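Local atomic coordinates of transcriptional regulator (Saccharomonospora viridis, PDB entry 4KWA), a protein that probably binds DNA as a TetR-family transcriptional repressor, with choline bound in a pocket of this fragment's C-terminal ligand-binding domain. Residues A[2-12]-A[34-45]. Numbering follows the deposited sequence.
Sequences QSEARRRILET and LGTSNATIHYHF
Ile9, Leu10, Leu34 and Phe45 make the apolar part of this contact. Ile9 is buried and faces the other segment. Its CG2 touches Phe45 CE1 at 3.7 Å, while CG1 turns to Leu34 CD1. Leu10 brings CD2 to within 3.6 Å of Phe45 CZ. Leu34 pushes CD1 against the helix backbone, 3.8 Å from Ile9 CA, and CD2 lies 3.3 Å from Thr12 OG1.

The His44 ring is the knob in a hole formed by Gln2, Ala5, Arg6 and Ile9. Arg6 CG sits over one face, offset toward the rim, in a CH-pi contact 3.9 Å from the His44 ring centroid. Gln2 chi1 (174°) sets CG opposite the backbone N, at the ring edge, 3.4 Å from His44 NE2. The extended chain beyond carries the Gln2 amide toward Tyr43.

Two arginines add their guanidinium groups. Arg6 bends at chi3 (83°) and brings NH1 to the edge of the Phe45 ring, 3.6 Å from CE2. Arg8 lays one guanidinium face over Leu34 CD2.

In this N-terminal DNA-binding domain, segments 2-12 and 38-44 run at 99°. Helix 38-44 lies in the predicted helix-turn-helix and is probably its recognition helix, as in TetR relatives. Ile51 of helix 48-71 also packs on Ile41 and Phe45. Apolar packing and contacts around two aromatic rings thus largely join helix 2-20 to helix 38-44.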
ATOM      1  N   GLN A   2     -27.994 -20.704  11.412  1.00 64.57           N
ATOM      2  CA  GLN A   2     -27.069 -19.868  12.178  1.00 66.07           C
ATOM      3  C   GLN A   2     -25.811 -19.544  11.340  1.00 64.20           C
ATOM      4  O   GLN A   2     -25.223 -18.425  11.450  1.00 54.63           O
ATOM      5  CB  GLN A   2     -26.739 -20.567  13.501  1.00 70.57           C
ATOM      6  CG  GLN A   2     -25.663 -19.911  14.377  1.00 67.79           C
ATOM      7  CD  GLN A   2     -25.633 -20.446  15.823  1.00 67.22           C
ATOM      8  OE1 GLN A   2     -24.608 -20.360  16.531  1.00 52.64           O
ATOM      9  NE2 GLN A   2     -26.746 -21.011  16.257  1.00 75.74           N
ATOM     10  N   SER A   3     -25.412 -20.509  10.502  1.00 54.42           N
ATOM     11  CA  SER A   3     -24.276 -20.328   9.600  1.00 59.07           C
ATOM     12  C   SER A   3     -24.700 -19.261   8.573  1.00 55.02           C
ATOM     13  O   SER A   3     -23.868 -18.476   8.131  1.00 41.17           O
ATOM     14  CB  SER A   3     -23.871 -21.643   8.911  1.00 62.71           C
ATOM     15  OG  SER A   3     -24.933 -22.183   8.139  1.00 67.43           O
ATOM     16  N   GLU A   4     -25.995 -19.246   8.246  1.00 58.29           N
ATOM     17  CA  GLU A   4     -26.605 -18.268   7.322  1.00 62.42           C
ATOM     18  C   GLU A   4     -26.614 -16.844   7.950  1.00 52.81           C
ATOM     19  O   GLU A   4     -26.307 -15.886   7.270  1.00 48.11           O
ATOM     20  CB  GLU A   4     -28.026 -18.727   6.913  1.00 68.87           C
ATOM     21  CG  GLU A   4     -28.946 -17.690   6.266  1.00 75.10           C
ATOM     22  CD  GLU A   4     -28.435 -17.128   4.953  1.00 80.00           C
ATOM     23  OE1 GLU A   4     -27.484 -17.704   4.386  1.00 67.82           O
ATOM     24  OE2 GLU A   4     -29.010 -16.112   4.480  1.00 83.85           O
ATOM     25  N   ALA A   5     -26.911 -16.736   9.248  1.00 49.00           N
ATOM     26  CA  ALA A   5     -26.862 -15.439   9.936  1.00 51.52           C
ATOM     27  C   ALA A   5     -25.415 -14.909   9.877  1.00 43.57           C
ATOM     28  O   ALA A   5     -25.194 -13.762   9.524  1.00 36.82           O
ATOM     29  CB  ALA A   5     -27.327 -15.581  11.370  1.00 55.36           C
ATOM     30  N   ARG A   6     -24.432 -15.773  10.146  1.00 46.85           N
ATOM     31  CA  ARG A   6     -23.002 -15.384  10.085  1.00 46.18           C
ATOM     32  C   ARG A   6     -22.529 -14.868   8.727  1.00 37.63           C
ATOM     33  O   ARG A   6     -21.818 -13.834   8.602  1.00 31.82           O
ATOM     34  CB  ARG A   6     -22.073 -16.563  10.494  1.00 49.02           C
ATOM     35  CG  ARG A   6     -21.979 -16.882  11.972  1.00 51.73           C
ATOM     36  CD  ARG A   6     -21.004 -18.042  12.260  1.00 53.55           C
ATOM     37  NE  ARG A   6     -19.626 -17.596  12.319  1.00 54.38           N
ATOM     38  CZ  ARG A   6     -18.762 -17.543  11.299  1.00 60.88           C
ATOM     39  NH1 ARG A   6     -17.569 -17.024  11.523  1.00 54.93           N
ATOM     40  NH2 ARG A   6     -19.069 -17.959  10.061  1.00 60.10           N
ATOM     41  N   ARG A   7     -22.815 -15.621   7.675  1.00 34.71           N
ATOM     42  CA  ARG A   7     -22.411 -15.225   6.362  1.00 35.02           C
ATOM     43  C   ARG A   7     -22.953 -13.844   5.966  1.00 30.04           C
ATOM     44  O   ARG A   7     -22.272 -13.039   5.370  1.00 32.60           O
ATOM     45  CB  ARG A   7     -22.997 -16.259   5.389  1.00 48.07           C
ATOM     46  CG  ARG A   7     -22.508 -16.130   3.973  1.00 44.40           C
ATOM     47  CD  ARG A   7     -23.336 -16.947   3.006  1.00 55.36           C
ATOM     48  NE  ARG A   7     -24.707 -16.411   2.882  1.00 55.35           N
ATOM     49  CZ  ARG A   7     -25.021 -15.320   2.167  1.00 55.05           C
ATOM     50  NH1 ARG A   7     -24.050 -14.592   1.570  1.00 56.35           N
ATOM     51  NH2 ARG A   7     -26.293 -14.907   2.109  1.00 46.88           N
ATOM     52  N   ARG A   8     -24.238 -13.608   6.271  1.00 34.48           N
ATOM     53  CA  ARG A   8     -24.883 -12.337   5.939  1.00 38.93           C
ATOM     54  C   ARG A   8     -24.237 -11.169   6.687  1.00 30.39           C
ATOM     55  O   ARG A   8     -23.946 -10.155   6.088  1.00 33.24           O
ATOM     56  CB  ARG A   8     -26.415 -12.407   6.076  1.00 44.22           C
ATOM     57  CG  ARG A   8     -27.065 -12.869   4.746  1.00 57.74           C
ATOM     58  CD  ARG A   8     -28.587 -13.103   4.721  1.00 62.05           C
ATOM     59  NE  ARG A   8     -29.376 -11.947   5.164  1.00 63.64           N
ATOM     60  CZ  ARG A   8     -29.901 -11.793   6.387  1.00 72.54           C
ATOM     61  NH1 ARG A   8     -30.574 -10.655   6.694  1.00 58.66           N
ATOM     62  NH2 ARG A   8     -29.764 -12.763   7.309  1.00 65.94           N
ATOM     63  N   ILE A   9     -23.964 -11.383   7.970  1.00 31.17           N
ATOM     64  CA  ILE A   9     -23.252 -10.366   8.731  1.00 29.39           C
ATOM     65  C   ILE A   9     -21.930 -10.059   8.099  1.00 28.17           C
ATOM     66  O   ILE A   9     -21.551  -8.885   7.920  1.00 30.70           O
ATOM     67  CB  ILE A   9     -23.020 -10.807  10.190  1.00 29.63           C
ATOM     68  CG1 ILE A   9     -24.317 -10.907  10.971  1.00 30.81           C
ATOM     69  CG2 ILE A   9     -22.093  -9.828  10.895  1.00 30.89           C
ATOM     70  CD1 ILE A   9     -24.207 -11.598  12.325  1.00 35.86           C
ATOM     71  N   LEU A  10     -21.173 -11.105   7.760  1.00 28.83           N
ATOM     72  CA  LEU A  10     -19.855 -10.909   7.147  1.00 29.42           C
ATOM     73  C   LEU A  10     -19.867 -10.284   5.812  1.00 24.50           C
ATOM     74  O   LEU A  10     -19.044  -9.439   5.514  1.00 29.87           O
ATOM     75  CB  LEU A  10     -19.085 -12.232   7.099  1.00 31.05           C
ATOM     76  CG  LEU A  10     -18.724 -12.796   8.451  1.00 32.95           C
ATOM     77  CD1 LEU A  10     -18.074 -14.135   8.208  1.00 36.75           C
ATOM     78  CD2 LEU A  10     -17.832 -11.890   9.247  1.00 34.85           C
ATOM     79  N   GLU A  11     -20.833 -10.657   5.001  1.00 29.05           N
ATOM     80  CA  GLU A  11     -20.949 -10.040   3.658  1.00 29.42           C
ATOM     81  C   GLU A  11     -21.261  -8.560   3.737  1.00 29.80           C
ATOM     82  O   GLU A  11     -20.626  -7.746   3.043  1.00 31.50           O
ATOM     83  CB  GLU A  11     -22.015 -10.745   2.857  1.00 37.47           C
ATOM     84  CG  GLU A  11     -21.929 -10.379   1.389  1.00 49.45           C
ATOM     85  CD  GLU A  11     -22.634 -11.403   0.493  1.00 59.71           C
ATOM     86  OE1 GLU A  11     -23.172 -12.397   1.036  1.00 70.58           O
ATOM     87  OE2 GLU A  11     -22.600 -11.248  -0.755  1.00 80.59           O
ATOM     88  N   THR A  12     -22.177  -8.225   4.616  1.00 30.58           N
ATOM     89  CA  THR A  12     -22.574  -6.838   4.876  1.00 32.16           C
ATOM     90  C   THR A  12     -21.385  -6.054   5.473  1.00 29.10           C
ATOM     91  O   THR A  12     -21.036  -4.947   4.961  1.00 24.23           O
ATOM     92  CB  THR A  12     -23.871  -6.774   5.738  1.00 31.77           C
ATOM     93  OG1 THR A  12     -24.952  -7.397   5.047  1.00 41.70           O
ATOM     94  CG2 THR A  12     -24.239  -5.392   6.046  1.00 31.99           C
ATOM     95  N   LEU A  34     -29.141  -5.125   7.756  1.00 32.77           N
ATOM     96  CA  LEU A  34     -29.745  -6.499   7.758  1.00 36.53           C
ATOM     97  C   LEU A  34     -31.019  -6.752   8.546  1.00 37.50           C
ATOM     98  O   LEU A  34     -31.633  -7.797   8.381  1.00 39.02           O
ATOM     99  CB  LEU A  34     -28.719  -7.483   8.314  1.00 38.15           C
ATOM    100  CG  LEU A  34     -27.466  -7.711   7.532  1.00 38.11           C
ATOM    101  CD1 LEU A  34     -26.490  -8.362   8.460  1.00 41.68           C
ATOM    102  CD2 LEU A  34     -27.735  -8.572   6.324  1.00 46.28           C
ATOM    103  N   GLY A  35     -31.428  -5.849   9.431  1.00 41.39           N
ATOM    104  CA  GLY A  35     -32.672  -6.020  10.227  1.00 42.81           C
ATOM    105  C   GLY A  35     -32.431  -6.931  11.407  1.00 50.40           C
ATOM    106  O   GLY A  35     -33.261  -7.718  11.809  1.00 49.59           O
ATOM    107  N   THR A  36     -31.258  -6.863  11.986  1.00 43.13           N
ATOM    108  CA  THR A  36     -31.008  -7.753  13.129  1.00 48.99           C
ATOM    109  C   THR A  36     -30.768  -6.863  14.327  1.00 50.69           C
ATOM    110  O   THR A  36     -31.012  -5.648  14.263  1.00 47.74           O
ATOM    111  CB  THR A  36     -29.853  -8.718  12.847  1.00 53.20           C
ATOM    112  OG1 THR A  36     -29.993  -9.231  11.527  1.00 61.07           O
ATOM    113  CG2 THR A  36     -29.863  -9.901  13.830  1.00 57.49           C
ATOM    114  N   SER A  37     -30.374  -7.472  15.439  1.00 47.36           N
ATOM    115  CA  SER A  37     -30.098  -6.725  16.632  1.00 45.76           C
ATOM    116  C   SER A  37     -28.605  -6.621  16.805  1.00 36.97           C
ATOM    117  O   SER A  37     -27.772  -7.389  16.231  1.00 37.48           O
ATOM    118  CB  SER A  37     -30.752  -7.403  17.842  1.00 42.65           C
ATOM    119  OG  SER A  37     -30.330  -8.770  17.951  1.00 42.87           O
ATOM    120  N   ASN A  38     -28.201  -5.636  17.569  1.00 49.74           N
ATOM    121  CA  ASN A  38     -26.809  -5.569  17.871  1.00 45.87           C
ATOM    122  C   ASN A  38     -26.419  -6.861  18.622  1.00 38.35           C
ATOM    123  O   ASN A  38     -25.350  -7.367  18.402  1.00 36.60           O
ATOM    124  CB  ASN A  38     -26.465  -4.315  18.687  1.00 52.58           C
ATOM    125  CG  ASN A  38     -26.290  -3.067  17.827  1.00 55.75           C
ATOM    126  OD1 ASN A  38     -25.595  -2.140  18.231  1.00 64.20           O
ATOM    127  ND2 ASN A  38     -26.824  -3.071  16.623  1.00 51.22           N
ATOM    128  N   ALA A  39     -27.305  -7.404  19.486  1.00 38.58           N
ATOM    129  CA  ALA A  39     -26.993  -8.604  20.264  1.00 33.63           C
ATOM    130  C   ALA A  39     -26.622  -9.870  19.463  1.00 34.76           C
ATOM    131  O   ALA A  39     -25.710 -10.635  19.837  1.00 38.49           O
ATOM    132  CB  ALA A  39     -28.108  -8.866  21.287  1.00 43.97           C
ATOM    133  N   THR A  40     -27.357 -10.107  18.380  1.00 38.99           N
ATOM    134  CA  THR A  40     -27.095 -11.221  17.456  1.00 37.62           C
ATOM    135  C   THR A  40     -25.695 -11.125  16.889  1.00 33.14           C
ATOM    136  O   THR A  40     -24.966 -12.159  16.713  1.00 33.86           O
ATOM    137  CB  THR A  40     -28.055 -11.151  16.256  1.00 39.87           C
ATOM    138  OG1 THR A  40     -29.390 -11.226  16.729  1.00 41.16           O
ATOM    139  CG2 THR A  40     -27.779 -12.315  15.285  1.00 41.20           C
ATOM    140  N   ILE A  41     -25.390  -9.906  16.429  1.00 30.70           N
ATOM    141  CA  ILE A  41     -24.063  -9.660  15.905  1.00 32.81           C
ATOM    142  C   ILE A  41     -22.988  -9.931  16.951  1.00 32.20           C
ATOM    143  O   ILE A  41     -22.021 -10.638  16.682  1.00 31.91           O
ATOM    144  CB  ILE A  41     -23.853  -8.233  15.340  1.00 32.65           C
ATOM    145  CG1 ILE A  41     -24.939  -7.788  14.321  1.00 41.84           C
ATOM    146  CG2 ILE A  41     -22.483  -8.152  14.757  1.00 30.90           C
ATOM    147  CD1 ILE A  41     -25.252  -8.786  13.266  1.00 48.74           C
ATOM    148  N   HIS A  42     -23.175  -9.385  18.154  1.00 34.63           N
ATOM    149  CA  HIS A  42     -22.188  -9.594  19.265  1.00 35.55           C
ATOM    150  C   HIS A  42     -22.027 -11.100  19.599  1.00 38.30           C
ATOM    151  O   HIS A  42     -20.918 -11.630  19.866  1.00 33.16           O
ATOM    152  CB  HIS A  42     -22.598  -8.782  20.492  1.00 38.13           C
ATOM    153  CG  HIS A  42     -22.766  -7.289  20.263  1.00 30.74           C
ATOM    154  ND1 HIS A  42     -21.794  -6.500  19.695  1.00 34.34           N
ATOM    155  CD2 HIS A  42     -23.750  -6.436  20.659  1.00 40.05           C
ATOM    156  CE1 HIS A  42     -22.184  -5.238  19.704  1.00 34.98           C
ATOM    157  NE2 HIS A  42     -23.383  -5.173  20.258  1.00 46.09           N
ATOM    158  N   TYR A  43     -23.128 -11.824  19.475  1.00 34.59           N
ATOM    159  CA  TYR A  43     -23.098 -13.269  19.750  1.00 41.35           C
ATOM    160  C   TYR A  43     -22.174 -13.990  18.833  1.00 40.85           C
ATOM    161  O   TYR A  43     -21.320 -14.752  19.291  1.00 39.52           O
ATOM    162  CB  TYR A  43     -24.495 -13.848  19.706  1.00 45.63           C
ATOM    163  CG  TYR A  43     -24.608 -15.339  19.897  1.00 45.24           C
ATOM    164  CD1 TYR A  43     -24.277 -15.948  21.128  1.00 44.71           C
ATOM    165  CD2 TYR A  43     -25.166 -16.136  18.899  1.00 49.35           C
ATOM    166  CE1 TYR A  43     -24.419 -17.332  21.319  1.00 42.39           C
ATOM    167  CE2 TYR A  43     -25.333 -17.511  19.084  1.00 53.30           C
ATOM    168  CZ  TYR A  43     -24.978 -18.106  20.300  1.00 45.56           C
ATOM    169  OH  TYR A  43     -25.197 -19.486  20.471  1.00 43.60           O
ATOM    170  N   HIS A  44     -22.184 -13.641  17.555  1.00 38.13           N
ATOM    171  CA  HIS A  44     -21.281 -14.335  16.671  1.00 39.59           C
ATOM    172  C   HIS A  44     -19.881 -13.743  16.653  1.00 40.07           C
ATOM    173  O   HIS A  44     -18.898 -14.459  16.500  1.00 34.73           O
ATOM    174  CB  HIS A  44     -21.844 -14.363  15.288  1.00 39.49           C
ATOM    175  CG  HIS A  44     -23.061 -15.222  15.163  1.00 49.85           C
ATOM    176  ND1 HIS A  44     -24.302 -14.717  14.841  1.00 51.48           N
ATOM    177  CD2 HIS A  44     -23.234 -16.550  15.368  1.00 46.10           C
ATOM    178  CE1 HIS A  44     -25.184 -15.699  14.821  1.00 49.31           C
ATOM    179  NE2 HIS A  44     -24.564 -16.819  15.152  1.00 50.57           N
ATOM    180  N   PHE A  45     -19.777 -12.444  16.870  1.00 35.93           N
ATOM    181  CA  PHE A  45     -18.501 -11.745  16.772  1.00 33.89           C
ATOM    182  C   PHE A  45     -18.395 -10.728  17.913  1.00 37.49           C
ATOM    183  O   PHE A  45     -18.796  -9.563  17.762  1.00 37.68           O
ATOM    184  CB  PHE A  45     -18.480 -11.019  15.413  1.00 33.16           C
ATOM    185  CG  PHE A  45     -18.804 -11.939  14.254  1.00 29.69           C
ATOM    186  CD1 PHE A  45     -19.999 -11.837  13.566  1.00 33.76           C
ATOM    187  CD2 PHE A  45     -17.842 -12.852  13.801  1.00 33.87           C
ATOM    188  CE1 PHE A  45     -20.275 -12.639  12.484  1.00 32.00           C
ATOM    189  CE2 PHE A  45     -18.135 -13.679  12.739  1.00 34.37           C
ATOM    190  CZ  PHE A  45     -19.359 -13.564  12.089  1.00 30.85           C
TER